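Local coordinates for protein putative S41 protease (Bacteroides fragilis NCTC 9343, PDB 3K50) that is probably a serine peptidase of family S41 that cuts peptide chains, although its substrates are not known, at residues 195-200 with 232-237. Residues are numbered along the deposited sequence; the frame is centred on the assembly and turned at random.
Sequences NEFKAG and RYNTGG
Phe197 and Gly236 share the direct backbone hydrogen bond of this contact: Phe197 N donates a hydrogen bond to Gly236 O at 3.0 Å. The two chains run the same way here, and Phe197 forms a single bridge with Gly237, whose CA also makes a CA-H...O contact of 3.4 Å to Phe197 O. Two waters span the other end. One donates to Asn195 OD1 and accepts from Tyr233 N; the second donates to Asn195 O at 2.6 Å and accepts from Thr235 N.

The side chains of Asn234, Phe197 and Asn195 carry the rest of the contact. With the CG of Asn234 anti to its backbone N (chi1 -167°), its amide reaches across to the Asn195-Glu196 peptide. OD1 accepts from Gly236 N at 2.9 Å, in the carbonyl plane, closing an Asx turn, and also meets the edge of the Phe197 ring, 3.3 Å from CD1. ND2 lies 3.1 Å from Glu196 N, a pair of donors and so no bond; it donates instead to Tyr194 O. With both ends of the amide bonded, its rotation is fixed. The Phe197 ring, turned 52° from that amide, packs on helices 239-249 and 304-312. Asn195 OD1 reaches Tyr233 CB at 3.5 Å, while the Tyr233 hydroxyl bonds to Glu372 and Arg110.

The loops leaving the neighbouring parallel strands 187-194 and 226-230 thus meet at the strand ends, each leading into a helix, within the alpha/beta core of the ClpP/crotonase-like fold of S41 peptidases.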
ATOM      1  N   ASN A 195       0.503  -5.392  -3.328  1.00 29.66           N
ATOM      2  CA  ASN A 195       0.817  -3.962  -3.091  1.00 30.56           C
ATOM      3  C   ASN A 195      -0.283  -2.938  -3.282  1.00 31.02           C
ATOM      4  O   ASN A 195      -0.075  -1.794  -2.965  1.00 30.09           O
ATOM      5  CB  ASN A 195       2.044  -3.567  -3.948  1.00 28.24           C
ATOM      6  CG  ASN A 195       2.892  -2.469  -3.300  1.00 35.51           C
ATOM      7  OD1 ASN A 195       3.155  -2.516  -2.118  1.00 36.49           O
ATOM      8  ND2 ASN A 195       3.268  -1.470  -4.071  1.00 31.54           N
ATOM      9  N   GLU A 196      -1.447  -3.352  -3.775  1.00 32.06           N
ATOM     10  CA  GLU A 196      -2.511  -2.423  -4.040  1.00 31.76           C
ATOM     11  C   GLU A 196      -3.802  -3.186  -4.215  1.00 32.33           C
ATOM     12  O   GLU A 196      -3.828  -4.199  -4.895  1.00 30.65           O
ATOM     13  CB  GLU A 196      -2.210  -1.622  -5.326  1.00 33.17           C
ATOM     14  CG  GLU A 196      -3.114  -0.509  -5.517  1.00 36.83           C
ATOM     15  CD  GLU A 196      -2.938   0.214  -6.846  1.00 45.05           C
ATOM     16  OE1 GLU A 196      -2.193  -0.254  -7.731  1.00 46.61           O
ATOM     17  OE2 GLU A 196      -3.590   1.265  -6.990  1.00 42.27           O
ATOM     18  N   PHE A 197      -4.865  -2.723  -3.546  1.00 30.26           N
ATOM     19  CA  PHE A 197      -6.181  -3.334  -3.709  1.00 30.75           C
ATOM     20  C   PHE A 197      -6.826  -2.743  -4.973  1.00 30.36           C
ATOM     21  O   PHE A 197      -7.658  -1.820  -4.918  1.00 31.45           O
ATOM     22  CB  PHE A 197      -7.044  -3.109  -2.451  1.00 30.85           C
ATOM     23  CG  PHE A 197      -6.546  -3.874  -1.239  1.00 27.84           C
ATOM     24  CD1 PHE A 197      -5.480  -3.428  -0.529  1.00 29.39           C
ATOM     25  CD2 PHE A 197      -7.163  -5.042  -0.835  1.00 35.54           C
ATOM     26  CE1 PHE A 197      -5.002  -4.143   0.558  1.00 30.34           C
ATOM     27  CE2 PHE A 197      -6.694  -5.759   0.248  1.00 34.70           C
ATOM     28  CZ  PHE A 197      -5.598  -5.310   0.938  1.00 34.59           C
ATOM     29  N   LYS A 198      -6.488  -3.327  -6.105  1.00 30.94           N
ATOM     30  CA  LYS A 198      -6.957  -2.860  -7.398  1.00 33.20           C
ATOM     31  C   LYS A 198      -7.334  -4.087  -8.230  1.00 31.78           C
ATOM     32  O   LYS A 198      -6.547  -5.004  -8.336  1.00 33.85           O
ATOM     33  CB  LYS A 198      -5.831  -2.042  -8.042  1.00 34.62           C
ATOM     34  CG  LYS A 198      -6.306  -1.186  -9.214  1.00 38.86           C
ATOM     35  CD  LYS A 198      -5.179  -0.386  -9.768  1.00 43.53           C
ATOM     36  CE  LYS A 198      -5.580   0.423 -10.964  1.00 52.80           C
ATOM     37  NZ  LYS A 198      -4.370   1.150 -11.440  1.00 61.10           N
ATOM     38  N   ALA A 199      -8.521  -4.076  -8.817  1.00 30.12           N
ATOM     39  CA  ALA A 199      -9.093  -5.227  -9.453  1.00 30.17           C
ATOM     40  C   ALA A 199      -8.509  -5.485 -10.821  1.00 33.49           C
ATOM     41  O   ALA A 199      -8.336  -6.630 -11.178  1.00 29.82           O
ATOM     42  CB  ALA A 199     -10.654  -5.097  -9.496  1.00 33.05           C
ATOM     43  N   GLY A 200      -8.163  -4.423 -11.560  1.00 35.03           N
ATOM     44  CA  GLY A 200      -7.605  -4.545 -12.897  1.00 33.77           C
ATOM     45  C   GLY A 200      -7.101  -3.191 -13.415  1.00 37.00           C
ATOM     46  O   GLY A 200      -7.271  -2.157 -12.724  1.00 32.71           O
ATOM     47  N   ARG A 232       3.352  -4.156   3.381  1.00 31.91           N
ATOM     48  CA  ARG A 232       4.128  -3.054   3.924  1.00 28.95           C
ATOM     49  C   ARG A 232       4.052  -1.696   3.230  1.00 28.54           C
ATOM     50  O   ARG A 232       4.262  -0.671   3.899  1.00 29.28           O
ATOM     51  CB  ARG A 232       5.608  -3.457   4.103  1.00 29.41           C
ATOM     52  CG  ARG A 232       6.436  -3.460   2.847  1.00 28.47           C
ATOM     53  CD  ARG A 232       7.841  -3.909   3.178  1.00 26.13           C
ATOM     54  NE  ARG A 232       7.921  -5.351   3.352  1.00 28.84           N
ATOM     55  CZ  ARG A 232       8.992  -6.028   3.777  1.00 28.85           C
ATOM     56  NH1 ARG A 232      10.093  -5.398   4.195  1.00 30.33           N
ATOM     57  NH2 ARG A 232       8.925  -7.364   3.849  1.00 27.08           N
ATOM     58  N   TYR A 233       3.856  -1.685   1.921  1.00 25.30           N
ATOM     59  CA  TYR A 233       3.794  -0.471   1.177  1.00 27.49           C
ATOM     60  C   TYR A 233       2.435  -0.330   0.535  1.00 29.01           C
ATOM     61  O   TYR A 233       2.275   0.495  -0.352  1.00 28.95           O
ATOM     62  CB  TYR A 233       4.894  -0.429   0.060  1.00 28.28           C
ATOM     63  CG  TYR A 233       6.296  -0.561   0.521  1.00 25.84           C
ATOM     64  CD1 TYR A 233       6.733   0.063   1.708  1.00 25.32           C
ATOM     65  CD2 TYR A 233       7.273  -1.220  -0.287  1.00 28.44           C
ATOM     66  CE1 TYR A 233       7.997  -0.097   2.129  1.00 28.61           C
ATOM     67  CE2 TYR A 233       8.581  -1.316   0.128  1.00 28.69           C
ATOM     68  CZ  TYR A 233       8.928  -0.756   1.336  1.00 26.20           C
ATOM     69  OH  TYR A 233      10.224  -0.897   1.791  1.00 25.13           O
ATOM     70  N   ASN A 234       1.449  -1.073   1.015  1.00 28.04           N
ATOM     71  CA  ASN A 234       0.095  -1.061   0.440  1.00 29.48           C
ATOM     72  C   ASN A 234      -0.797   0.073   1.002  1.00 30.09           C
ATOM     73  O   ASN A 234      -1.243   0.040   2.153  1.00 30.09           O
ATOM     74  CB  ASN A 234      -0.545  -2.426   0.659  1.00 30.69           C
ATOM     75  CG  ASN A 234      -1.805  -2.614  -0.167  1.00 33.86           C
ATOM     76  OD1 ASN A 234      -2.628  -1.696  -0.265  1.00 26.52           O
ATOM     77  ND2 ASN A 234      -1.989  -3.830  -0.722  1.00 30.56           N
ATOM     78  N   THR A 235      -1.055   1.087   0.169  1.00 32.53           N
ATOM     79  CA  THR A 235      -1.763   2.304   0.594  1.00 31.54           C
ATOM     80  C   THR A 235      -3.293   2.172   0.454  1.00 32.34           C
ATOM     81  O   THR A 235      -4.045   3.131   0.678  1.00 31.24           O
ATOM     82  CB  THR A 235      -1.264   3.536  -0.194  1.00 34.44           C
ATOM     83  OG1 THR A 235      -1.703   3.440  -1.542  1.00 32.47           O
ATOM     84  CG2 THR A 235       0.271   3.688  -0.152  1.00 32.45           C
ATOM     85  N   GLY A 236      -3.741   1.004   0.003  1.00 32.24           N
ATOM     86  CA  GLY A 236      -5.154   0.656   0.023  1.00 33.48           C
ATOM     87  C   GLY A 236      -5.775   0.469  -1.329  1.00 32.51           C
ATOM     88  O   GLY A 236      -5.112   0.019  -2.303  1.00 33.15           O
ATOM     89  N   GLY A 237      -7.052   0.844  -1.399  1.00 30.14           N
ATOM     90  CA  GLY A 237      -7.813   0.706  -2.632  1.00 28.48           C
ATOM     91  C   GLY A 237      -9.232   0.197  -2.430  1.00 31.83           C
ATOM     92  O   GLY A 237      -9.956   0.687  -1.562  1.00 33.60           O
TER
HETATM   93  O   HOH W   1       2.819  -3.934   0.218  1.00 30.93           O
HETATM   94  O   HOH W   2      -0.190   0.817  -2.879  1.00 31.75           O